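Local coordinates for receptor-like protein kinase ANXUR1 (Arabidopsis thaliana, PDB 6FIG) that probably senses extracellular signals at the surface of plant reproductive cells through a tandem malectin-like ectodomain and relays them through a protein kinase domain, at residues Q2-S7 with K21-T26; D71-L76 with M161-D166; S187-N192 with L367-M372. All blocks are in the same frame, centred on the assembly; numbering follows the deposited sequence. Where two conformers were deposited one is given.

Contact 1: residues Q2-S7 with K21-T26; sequences QDLALS and KWEPDT. With CA (calcium ion), chain I; EDO (1,2-ethanediol), chain J.
With its CG anti to the carbonyl carbon (chi1 -64°), W22 turns one ring face to the A5 methyl, which sits toward the ring's rim: A5 CB is 4.1 Å from the centroid of the six-membered ring and 23° off the ring normal, a CH-pi contact. E23 uses the tight rotamer in which CG lies between backbone N and C (chi1 69°), and its extended chain then runs beside L6, pointing the same way, with E23 CG 3.6 Å from L6 CD2. The backbone bonds set the L6-E23 pairing. E23 N donates to A5 O at 2.9 Å and S7 N donates to E23 O at 2.8 Å, so E23 bonds to the residues before and after L6, the signature of a parallel bridge. This short parallel pair belongs to the N-terminal malectin-like lobe, where strand 4-7 also pairs antiparallel with strand 151-161. The strand ends at a metal: S7 OG binds calcium at 2.6 Å, and T54 and N154 are among the other ligands. An ethanediol, probably from the crystallisation liquor, bridges the opposite end, its O2 accepting from A5 N at 2.9 Å and donating to E23 OE2 at 2.7 Å.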
loop_
_atom_site.group_PDB
_atom_site.type_symbol
_atom_site.label_atom_id
_atom_site.label_comp_id
_atom_site.label_asym_id
_atom_site.label_seq_id
_atom_site.Cartn_x
_atom_site.Cartn_y
_atom_site.Cartn_z
ATOM N N GLN A 2 4.688 2.031 -11.857
ATOM C CA GLN A 2 3.964 1.857 -10.588
ATOM C C GLN A 2 2.482 2.259 -10.672
ATOM O O GLN A 2 2.027 2.869 -11.655
ATOM C CB GLN A 2 4.660 2.641 -9.445
ATOM C CG GLN A 2 4.574 4.169 -9.500
ATOM C CD GLN A 2 5.613 4.817 -10.412
ATOM O OE1 GLN A 2 6.481 4.132 -10.966
ATOM N NE2 GLN A 2 5.530 6.143 -10.576
ATOM N N ASP A 3 1.740 1.930 -9.615
ATOM C CA ASP A 3 0.361 2.398 -9.482
ATOM C C ASP A 3 0.346 3.925 -9.381
ATOM O O ASP A 3 1.242 4.512 -8.780
ATOM C CB ASP A 3 -0.319 1.818 -8.245
ATOM C CG ASP A 3 -0.424 0.298 -8.267
ATOM O OD1 ASP A 3 -0.321 -0.323 -9.341
ATOM O OD2 ASP A 3 -0.627 -0.259 -7.180
ATOM N N LEU A 4 -0.660 4.536 -10.000
ATOM C CA LEU A 4 -0.843 5.981 -10.036
ATOM C C LEU A 4 -2.183 6.406 -9.492
ATOM O O LEU A 4 -3.200 5.730 -9.725
ATOM C CB LEU A 4 -0.758 6.473 -11.475
ATOM C CG LEU A 4 0.542 6.229 -12.227
ATOM C CD1 LEU A 4 0.425 6.804 -13.628
ATOM C CD2 LEU A 4 1.701 6.869 -11.501
ATOM N N ALA A 5 -2.192 7.546 -8.798
ATOM C CA ALA A 5 -3.412 8.241 -8.454
ATOM C C ALA A 5 -3.149 9.690 -8.859
ATOM O O ALA A 5 -2.411 10.426 -8.174
ATOM C CB ALA A 5 -3.715 8.130 -6.982
ATOM N N LEU A 6 -3.704 10.065 -10.008
ATOM C CA LEU A 6 -3.465 11.363 -10.622
ATOM C C LEU A 6 -4.658 12.267 -10.385
ATOM O O LEU A 6 -5.787 11.924 -10.758
ATOM C CB LEU A 6 -3.243 11.216 -12.116
ATOM C CG LEU A 6 -2.227 10.173 -12.572
ATOM C CD1 LEU A 6 -2.152 10.150 -14.086
ATOM C CD2 LEU A 6 -0.861 10.441 -11.937
ATOM N N SER A 7 -4.425 13.410 -9.743
ATOM C CA SER A 7 -5.484 14.397 -9.595
ATOM C C SER A 7 -5.279 15.391 -10.715
ATOM O O SER A 7 -4.309 16.161 -10.711
ATOM C CB SER A 7 -5.462 15.095 -8.240
ATOM O OG SER A 7 -6.574 15.986 -8.166
ATOM N N LYS A 21 -2.836 9.123 -1.360
ATOM C CA LYS A 21 -1.942 10.146 -1.897
ATOM C C LYS A 21 -2.209 10.315 -3.380
ATOM O O LYS A 21 -2.346 9.337 -4.113
ATOM C CB LYS A 21 -0.474 9.793 -1.667
ATOM C CG LYS A 21 -0.044 9.905 -0.214
ATOM C CD LYS A 21 1.432 9.558 -0.036
ATOM C CE LYS A 21 1.701 8.907 1.310
ATOM N NZ LYS A 21 1.040 7.583 1.451
ATOM N N TRP A 22 -2.299 11.570 -3.817
ATOM C CA TRP A 22 -2.516 11.897 -5.223
ATOM C C TRP A 22 -1.393 12.816 -5.708
ATOM O O TRP A 22 -0.782 13.549 -4.917
ATOM C CB TRP A 22 -3.842 12.626 -5.409
ATOM C CG TRP A 22 -5.065 11.847 -5.076
ATOM C CD1 TRP A 22 -5.559 11.587 -3.841
ATOM C CD2 TRP A 22 -5.975 11.243 -6.004
ATOM N NE1 TRP A 22 -6.728 10.871 -3.934
ATOM C CE2 TRP A 22 -7.003 10.639 -5.251
ATOM C CE3 TRP A 22 -6.017 11.148 -7.396
ATOM C CZ2 TRP A 22 -8.071 9.953 -5.843
ATOM C CZ3 TRP A 22 -7.083 10.467 -7.982
ATOM C CH2 TRP A 22 -8.082 9.863 -7.204
ATOM N N GLU A 23 -1.125 12.757 -7.008
ATOM C CA GLU A 23 -0.116 13.597 -7.645
ATOM C C GLU A 23 -0.668 14.244 -8.907
ATOM O O GLU A 23 -1.687 13.804 -9.436
ATOM C CB GLU A 23 1.141 12.784 -7.975
ATOM C CG GLU A 23 0.980 11.745 -9.080
ATOM C CD GLU A 23 2.273 11.016 -9.369
ATOM O OE1 GLU A 23 3.255 11.666 -9.761
ATOM O OE2 GLU A 23 2.320 9.795 -9.191
ATOM N N PRO A 24 0.001 15.310 -9.400
ATOM C CA PRO A 24 -0.433 15.898 -10.659
ATOM C C PRO A 24 -0.384 14.933 -11.840
ATOM O O PRO A 24 0.469 14.028 -11.880
ATOM C CB PRO A 24 0.576 17.026 -10.880
ATOM C CG PRO A 24 1.019 17.402 -9.509
ATOM C CD PRO A 24 1.103 16.084 -8.794
ATOM N N ASP A 25 -1.290 15.141 -12.796
ATOM C CA ASP A 25 -1.367 14.293 -13.986
ATOM C C ASP A 25 -0.399 14.686 -15.092
ATOM O O ASP A 25 -0.252 13.958 -16.071
ATOM C CB ASP A 25 -2.798 14.264 -14.530
ATOM C CG ASP A 25 -3.263 15.609 -15.074
ATOM O OD1 ASP A 25 -2.783 16.663 -14.603
ATOM O OD2 ASP A 25 -4.136 15.623 -15.961
ATOM N N THR A 26 0.271 15.828 -14.913
ATOM C CA THR A 26 1.014 16.517 -15.966
ATOM C C THR A 26 1.990 15.656 -16.779
ATOM O O THR A 26 1.890 15.610 -18.007
ATOM C CB THR A 26 1.720 17.748 -15.357
ATOM O OG1 THR A 26 0.705 18.632 -14.850
ATOM C CG2 THR A 26 2.557 18.487 -16.384
HETATM CA CA CA I . -8.375 16.877 -9.879
HETATM C C1 EDO J . 0.997 9.001 -5.578
HETATM O O1 EDO J . -0.052 9.967 -5.683
HETATM C C2 EDO J . 0.662 7.908 -6.577
HETATM O O2 EDO J . 0.429 8.462 -7.872
#

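Contact 2: residues D71-L76 with M161-D166; sequences DKRHLL and MPELFD
R73 and M161 meet where strand 73-80 borders the end of strand 151-161, at the point in the malectin-like fold where the chain leaves the first lobe's sheet for the connection to strand 167-170. Backbone bonding is direct on one side and water-mediated on the other. M161 N donates to R73 O at 2.9 Å, while one water accepts from R73 N and donates to M161 O, bridging the two segments. In the apolar packing, R73 and M161 run side by side, R73 CG 3.6 Å from M161 CG, and M161, with CG between N and C (chi1 68°) and the chain extended at chi2, sets its sulfur across L75, SD 3.5 Å from L75 CG. F165 brings CD2 over one face of the R73 guanidinium, the ring and guanidinium planes 72° apart, not a parallel stack. R73 gives NH1 to S127 and NH2 to the carbonyls of K181 and A183, which fix its rotation. The charged interaction is a salt bridge between buried R73 and partly exposed E163, which reaches the guanidinium at its edge: R73 NE donates in the guanidinium plane to E163 OE1 at 2.8 Å, though NE stands 42° out of the carboxylate plane.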
loop_
_atom_site.group_PDB
_atom_site.type_symbol
_atom_site.label_atom_id
_atom_site.label_comp_id
_atom_site.label_asym_id
_atom_site.label_seq_id
_atom_site.Cartn_x
_atom_site.Cartn_y
_atom_site.Cartn_z
ATOM N N ASP A 71 1.564 -7.866 -19.118
ATOM C CA ASP A 71 1.046 -9.182 -18.818
ATOM C C ASP A 71 0.126 -9.197 -17.591
ATOM O O ASP A 71 -0.282 -10.265 -17.163
ATOM C CB ASP A 71 2.203 -10.176 -18.630
ATOM C CG ASP A 71 3.129 -9.803 -17.483
ATOM O OD1 ASP A 71 3.264 -8.605 -17.154
ATOM O OD2 ASP A 71 3.765 -10.721 -16.945
ATOM N N LYS A 72 -0.190 -8.023 -17.038
ATOM C CA LYS A 72 -0.975 -7.922 -15.813
ATOM C C LYS A 72 -2.301 -7.220 -16.054
ATOM O O LYS A 72 -2.444 -6.379 -16.955
ATOM C CB LYS A 72 -0.203 -7.162 -14.719
ATOM C CG LYS A 72 1.160 -7.743 -14.376
ATOM C CD LYS A 72 1.083 -9.112 -13.737
ATOM C CE LYS A 72 2.480 -9.662 -13.466
ATOM N NZ LYS A 72 2.450 -10.937 -12.717
ATOM N N ARG A 73 -3.272 -7.571 -15.222
ATOM C CA ARG A 73 -4.570 -6.932 -15.204
ATOM C C ARG A 73 -4.477 -5.636 -14.397
ATOM O O ARG A 73 -3.640 -5.541 -13.484
ATOM C CB ARG A 73 -5.571 -7.927 -14.581
ATOM C CG ARG A 73 -6.985 -7.445 -14.424
ATOM C CD ARG A 73 -7.951 -8.554 -14.059
ATOM N NE ARG A 73 -8.297 -9.409 -15.184
ATOM C CZ ARG A 73 -9.219 -9.132 -16.109
ATOM N NH1 ARG A 73 -9.883 -7.988 -16.100
ATOM N NH2 ARG A 73 -9.449 -10.016 -17.081
ATOM N N HIS A 74 -5.289 -4.645 -14.774
ATOM C CA HIS A 74 -5.335 -3.351 -14.066
ATOM C C HIS A 74 -6.708 -2.902 -13.727
ATOM O O HIS A 74 -7.652 -3.102 -14.505
ATOM C CB HIS A 74 -4.659 -2.264 -14.903
ATOM C CG HIS A 74 -3.218 -2.513 -15.090
ATOM N ND1 HIS A 74 -2.743 -3.377 -16.051
ATOM C CD2 HIS A 74 -2.144 -2.091 -14.383
ATOM C CE1 HIS A 74 -1.430 -3.469 -15.931
ATOM N NE2 HIS A 74 -1.042 -2.705 -14.920
ATOM N N LEU A 75 -6.836 -2.284 -12.558
ATOM C CA LEU A 75 -7.972 -1.440 -12.277
ATOM C C LEU A 75 -7.708 -0.050 -12.830
ATOM O O LEU A 75 -6.599 0.493 -12.677
ATOM C CB LEU A 75 -8.234 -1.291 -10.785
ATOM C CG LEU A 75 -8.873 -2.411 -10.043
ATOM C CD1 LEU A 75 -8.987 -2.103 -8.558
ATOM C CD2 LEU A 75 -10.239 -2.796 -10.609
ATOM N N LEU A 76 -8.706 0.507 -13.498
ATOM C CA LEU A 76 -8.675 1.884 -13.972
ATOM C C LEU A 76 -9.862 2.568 -13.371
ATOM O O LEU A 76 -11.006 2.091 -13.542
ATOM C CB LEU A 76 -8.738 1.946 -15.491
ATOM C CG LEU A 76 -8.988 3.320 -16.116
ATOM C CD1 LEU A 76 -7.797 4.249 -15.887
ATOM C CD2 LEU A 76 -9.238 3.196 -17.611
ATOM N N MET A 161 -3.567 -5.292 -10.563
ATOM C CA MET A 161 -4.380 -6.176 -9.721
ATOM C C MET A 161 -4.177 -7.616 -10.127
ATOM O O MET A 161 -3.811 -7.896 -11.243
ATOM C CB MET A 161 -5.857 -5.807 -9.752
ATOM C CG MET A 161 -6.518 -6.048 -11.092
ATOM S SD MET A 161 -8.258 -5.721 -11.077
ATOM C CE MET A 161 -8.875 -7.118 -10.161
ATOM N N PRO A 162 -4.391 -8.545 -9.195
ATOM C CA PRO A 162 -4.348 -9.952 -9.571
ATOM C C PRO A 162 -5.512 -10.365 -10.496
ATOM O O PRO A 162 -6.498 -9.635 -10.682
ATOM C CB PRO A 162 -4.485 -10.694 -8.212
ATOM C CG PRO A 162 -4.246 -9.657 -7.166
ATOM C CD PRO A 162 -4.689 -8.359 -7.763
ATOM N N GLU A 163 -5.354 -11.548 -11.073
ATOM C CA GLU A 163 -6.404 -12.129 -11.907
ATOM C C GLU A 163 -7.499 -12.714 -11.029
ATOM O O GLU A 163 -7.503 -13.898 -10.718
ATOM C CB GLU A 163 -5.818 -13.194 -12.831
ATOM C CG GLU A 163 -4.851 -12.615 -13.845
ATOM C CD GLU A 163 -5.516 -11.845 -14.981
ATOM O OE1 GLU A 163 -6.761 -11.746 -15.064
ATOM O OE2 GLU A 163 -4.750 -11.338 -15.823
ATOM N N LEU A 164 -8.429 -11.861 -10.633
ATOM C CA LEU A 164 -9.446 -12.244 -9.664
ATOM C C LEU A 164 -10.706 -12.785 -10.327
ATOM O O LEU A 164 -11.671 -13.084 -9.619
ATOM C CB LEU A 164 -9.806 -11.064 -8.779
ATOM C CG LEU A 164 -8.637 -10.617 -7.880
ATOM C CD1 LEU A 164 -9.112 -9.454 -7.026
ATOM C CD2 LEU A 164 -8.103 -11.745 -7.035
ATOM N N PHE A 165 -10.696 -12.911 -11.663
ATOM C CA PHE A 165 -11.871 -13.330 -12.437
ATOM C C PHE A 165 -11.567 -14.619 -13.169
ATOM O O PHE A 165 -10.487 -14.809 -13.703
ATOM C CB PHE A 165 -12.253 -12.247 -13.445
ATOM C CG PHE A 165 -12.508 -10.910 -12.798
ATOM C CD1 PHE A 165 -13.668 -10.703 -12.070
ATOM C CD2 PHE A 165 -11.552 -9.910 -12.841
ATOM C CE1 PHE A 165 -13.911 -9.471 -11.448
ATOM C CE2 PHE A 165 -11.776 -8.686 -12.233
ATOM C CZ PHE A 165 -12.951 -8.465 -11.520
ATOM N N ASP A 166 -12.525 -15.526 -13.169
ATOM C CA ASP A 166 -12.407 -16.760 -13.933
ATOM C C ASP A 166 -13.793 -17.018 -14.540
ATOM O O ASP A 166 -14.415 -16.074 -15.055
ATOM C CB ASP A 166 -11.899 -17.893 -13.039
ATOM C CG ASP A 166 -11.400 -19.076 -13.836
ATOM O OD1 ASP A 166 -10.569 -18.872 -14.756
ATOM O OD2 ASP A 166 -11.829 -20.205 -13.545
HETATM O O HOH W 1 -2.183 -11.858 -15.833
HETATM O O HOH W 2 -2.596 -9.448 -13.116
#

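Contact 3: residues S187-N192 with L367-M372; sequences SMFRLN and LEIFKM. With CA (calcium ion), chain H.
R190 and E368 lie side by side across two antiparallel strands and point the same way, yet their flat ends are turned 57° against each other. The R190 chain leaves with CG anti to the backbone N (chi1 178°) and bends at chi3, which swings NE back over the neighbouring strand. There NE donates to E368 OE2 at 2.9 Å, approaching the carboxylate on its anti side while the oxygen stays near the guanidinium plane. A water donates to the same OE2 and accepts from R190 NH2, so the carboxylate oxygen is gripped from two directions in a buried setting. Second partners hold both groups: E125 forms a salt bridge with R190 NH1, and H285 bonds to E368 OE1. F370 stands beside this pair, its ring edge carrying CE1 to within 3.7 Å of S187 OG and 3.9 Å of R190 NH2; S187 OG bonds to E125.

On the other face F189 and I369 run alongside each other, F189 CD2 lying 4.1 Å from I369 CD1, and L191 packs on L367 in the same row. M188 is bent at chi2 and chi3 and lays its sulfur against K371, with SD 3.9 Å from K371 CE, while the K371 amine continues to D275 and Q186.

The backbone accounts for M188 standing apart from both rows. M188 N donates to I369 O at 2.8 Å, and F189 N makes a weak second bond to that oxygen, whereas I369 N returns a bond to F189 O. Two residues face one, shifting the register between S187 and F189: a classic beta bulge, in an antiparallel pair whose strand 185-192 delivers N192 OD1, at 2.3 Å, to one of the two calcium sites of the tandem malectin-like ectodomain, shared with V193, I249, T252 and N365.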
loop_
_atom_site.group_PDB
_atom_site.type_symbol
_atom_site.label_atom_id
_atom_site.label_comp_id
_atom_site.label_asym_id
_atom_site.label_seq_id
_atom_site.Cartn_x
_atom_site.Cartn_y
_atom_site.Cartn_z
ATOM N N SER A 187 -16.938 -2.348 -13.050
ATOM C CA SER A 187 -17.507 -2.539 -11.716
ATOM C C SER A 187 -18.759 -1.727 -11.591
ATOM O O SER A 187 -18.720 -0.512 -11.670
ATOM C CB SER A 187 -16.510 -2.107 -10.641
ATOM O OG SER A 187 -15.320 -2.840 -10.778
ATOM N N MET A 188 -19.908 -2.389 -11.456
ATOM C CA MET A 188 -21.167 -1.671 -11.395
ATOM C C MET A 188 -21.568 -1.370 -9.962
ATOM O O MET A 188 -22.039 -0.289 -9.671
ATOM C CB MET A 188 -22.283 -2.460 -12.098
ATOM C CG MET A 188 -21.946 -2.909 -13.504
ATOM S SD MET A 188 -21.653 -1.527 -14.650
ATOM C CE MET A 188 -23.269 -0.802 -14.803
ATOM N N PHE A 189 -21.467 -2.383 -9.099
ATOM C CA PHE A 189 -21.832 -2.277 -7.681
ATOM C C PHE A 189 -20.912 -3.167 -6.883
ATOM O O PHE A 189 -20.470 -4.228 -7.364
ATOM C CB PHE A 189 -23.285 -2.723 -7.436
ATOM C CG PHE A 189 -24.281 -1.897 -8.175
ATOM C CD1 PHE A 189 -24.701 -0.684 -7.668
ATOM C CD2 PHE A 189 -24.727 -2.297 -9.433
ATOM C CE1 PHE A 189 -25.551 0.108 -8.372
ATOM C CE2 PHE A 189 -25.594 -1.514 -10.151
ATOM C CZ PHE A 189 -26.015 -0.308 -9.627
ATOM N N ARG A 190 -20.620 -2.716 -5.672
ATOM C CA ARG A 190 -19.753 -3.446 -4.766
ATOM C C ARG A 190 -20.234 -3.193 -3.368
ATOM O O ARG A 190 -20.161 -2.056 -2.880
ATOM C CB ARG A 190 -18.298 -2.981 -4.883
ATOM C CG ARG A 190 -17.369 -3.688 -3.925
ATOM C CD ARG A 190 -15.912 -3.417 -4.214
ATOM N NE ARG A 190 -15.433 -4.020 -5.451
ATOM C CZ ARG A 190 -15.028 -3.368 -6.549
ATOM N NH1 ARG A 190 -15.141 -2.053 -6.648
ATOM N NH2 ARG A 190 -14.524 -4.064 -7.550
ATOM N N LEU A 191 -20.772 -4.242 -2.729
ATOM C CA LEU A 191 -21.502 -4.097 -1.484
ATOM C C LEU A 191 -20.983 -4.965 -0.360
ATOM O O LEU A 191 -20.674 -6.145 -0.564
ATOM C CB LEU A 191 -22.991 -4.443 -1.668
ATOM C CG LEU A 191 -23.725 -3.746 -2.802
ATOM C CD1 LEU A 191 -25.157 -4.236 -2.851
ATOM C CD2 LEU A 191 -23.674 -2.227 -2.678
ATOM N N ASN A 192 -20.885 -4.365 0.820
ATOM C CA ASN A 192 -20.759 -5.115 2.061
ATOM C C ASN A 192 -22.173 -5.383 2.553
ATOM O O ASN A 192 -22.818 -4.504 3.119
ATOM C CB ASN A 192 -19.987 -4.309 3.111
ATOM C CG ASN A 192 -19.753 -5.077 4.384
ATOM O OD1 ASN A 192 -20.003 -6.290 4.418
ATOM N ND2 ASN A 192 -19.298 -4.397 5.434
ATOM N N LEU A 367 -21.508 -8.590 -2.139
ATOM C CA LEU A 367 -21.998 -8.691 -3.501
ATOM C C LEU A 367 -21.266 -7.742 -4.417
ATOM O O LEU A 367 -21.216 -6.560 -4.134
ATOM C CB LEU A 367 -23.492 -8.375 -3.564
ATOM C CG LEU A 367 -24.190 -8.455 -4.923
ATOM C CD1 LEU A 367 -24.103 -9.837 -5.581
ATOM C CD2 LEU A 367 -25.635 -8.039 -4.752
ATOM N N GLU A 368 -20.780 -8.263 -5.532
ATOM C CA GLU A 368 -20.231 -7.412 -6.588
ATOM C C GLU A 368 -20.939 -7.731 -7.878
ATOM O O GLU A 368 -21.278 -8.889 -8.149
ATOM C CB GLU A 368 -18.751 -7.645 -6.737
ATOM C CG GLU A 368 -17.960 -7.266 -5.504
ATOM C CD GLU A 368 -16.530 -7.708 -5.609
ATOM O OE1 GLU A 368 -16.251 -8.910 -5.436
ATOM O OE2 GLU A 368 -15.635 -6.867 -5.955
ATOM N N ILE A 369 -21.162 -6.700 -8.689
ATOM C CA ILE A 369 -21.779 -6.855 -9.997
ATOM C C ILE A 369 -20.835 -6.246 -11.024
ATOM O O ILE A 369 -20.473 -5.075 -10.883
ATOM C CB ILE A 369 -23.159 -6.210 -10.067
ATOM C CG1 ILE A 369 -24.066 -6.850 -8.995
ATOM C CG2 ILE A 369 -23.728 -6.359 -11.472
ATOM C CD1 ILE A 369 -25.449 -6.298 -8.926
ATOM N N PHE A 370 -20.435 -7.049 -12.005
ATOM C CA PHE A 370 -19.539 -6.601 -13.093
ATOM C C PHE A 370 -20.207 -6.716 -14.458
ATOM O O PHE A 370 -20.873 -7.703 -14.751
ATOM C CB PHE A 370 -18.303 -7.476 -13.120
ATOM C CG PHE A 370 -17.545 -7.474 -11.835
ATOM C CD1 PHE A 370 -16.682 -6.425 -11.515
ATOM C CD2 PHE A 370 -17.690 -8.514 -10.936
ATOM C CE1 PHE A 370 -16.003 -6.427 -10.303
ATOM C CE2 PHE A 370 -17.002 -8.506 -9.735
ATOM C CZ PHE A 370 -16.173 -7.469 -9.427
ATOM N N LYS A 371 -20.030 -5.694 -15.288
ATOM C CA LYS A 371 -20.400 -5.757 -16.707
ATOM C C LYS A 371 -19.267 -6.335 -17.515
ATOM O O LYS A 371 -18.154 -5.850 -17.395
ATOM C CB LYS A 371 -20.677 -4.348 -17.208
ATOM C CG LYS A 371 -21.143 -4.237 -18.638
ATOM C CD LYS A 371 -21.052 -2.795 -19.121
ATOM C CE LYS A 371 -22.106 -1.911 -18.494
ATOM N NZ LYS A 371 -21.838 -0.500 -18.837
ATOM N N MET A 372 -19.536 -7.312 -18.357
ATOM C CA MET A 372 -18.537 -7.838 -19.276
ATOM C C MET A 372 -18.569 -7.044 -20.572
ATOM O O MET A 372 -19.642 -6.629 -21.030
ATOM C CB MET A 372 -18.830 -9.301 -19.602
ATOM C CG MET A 372 -18.849 -10.196 -18.391
ATOM S SD MET A 372 -18.995 -11.930 -18.839
ATOM C CE MET A 372 -17.396 -12.232 -19.587
HETATM CA CA CA H . -20.920 -8.342 4.983
HETATM O O HOH W 3 -13.189 -6.744 -6.954
#

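The three contacts follow one another along the chain and step inward: contact 1 is centred about 21 Å from the centre of the chain, contact 2 about 14 Å and contact 3 about 4 Å. Only contacts 2 and 3 touch, where F165 CE1 lies 3.6 Å from F370 CZ in an edge-to-face ring pair; their centres are about 15 Å apart. Contacts 1 and 2 come no nearer than about 6 Å between atoms, but strand 151-161 links them, pairing with strands 4-7 and 73-80. Contacts 1 and 3 contribute ligands to separate calcium ions, through S7 and N192, and L75 of contact 2 packs on E125, which also forms a salt bridge with R190 of contact 3.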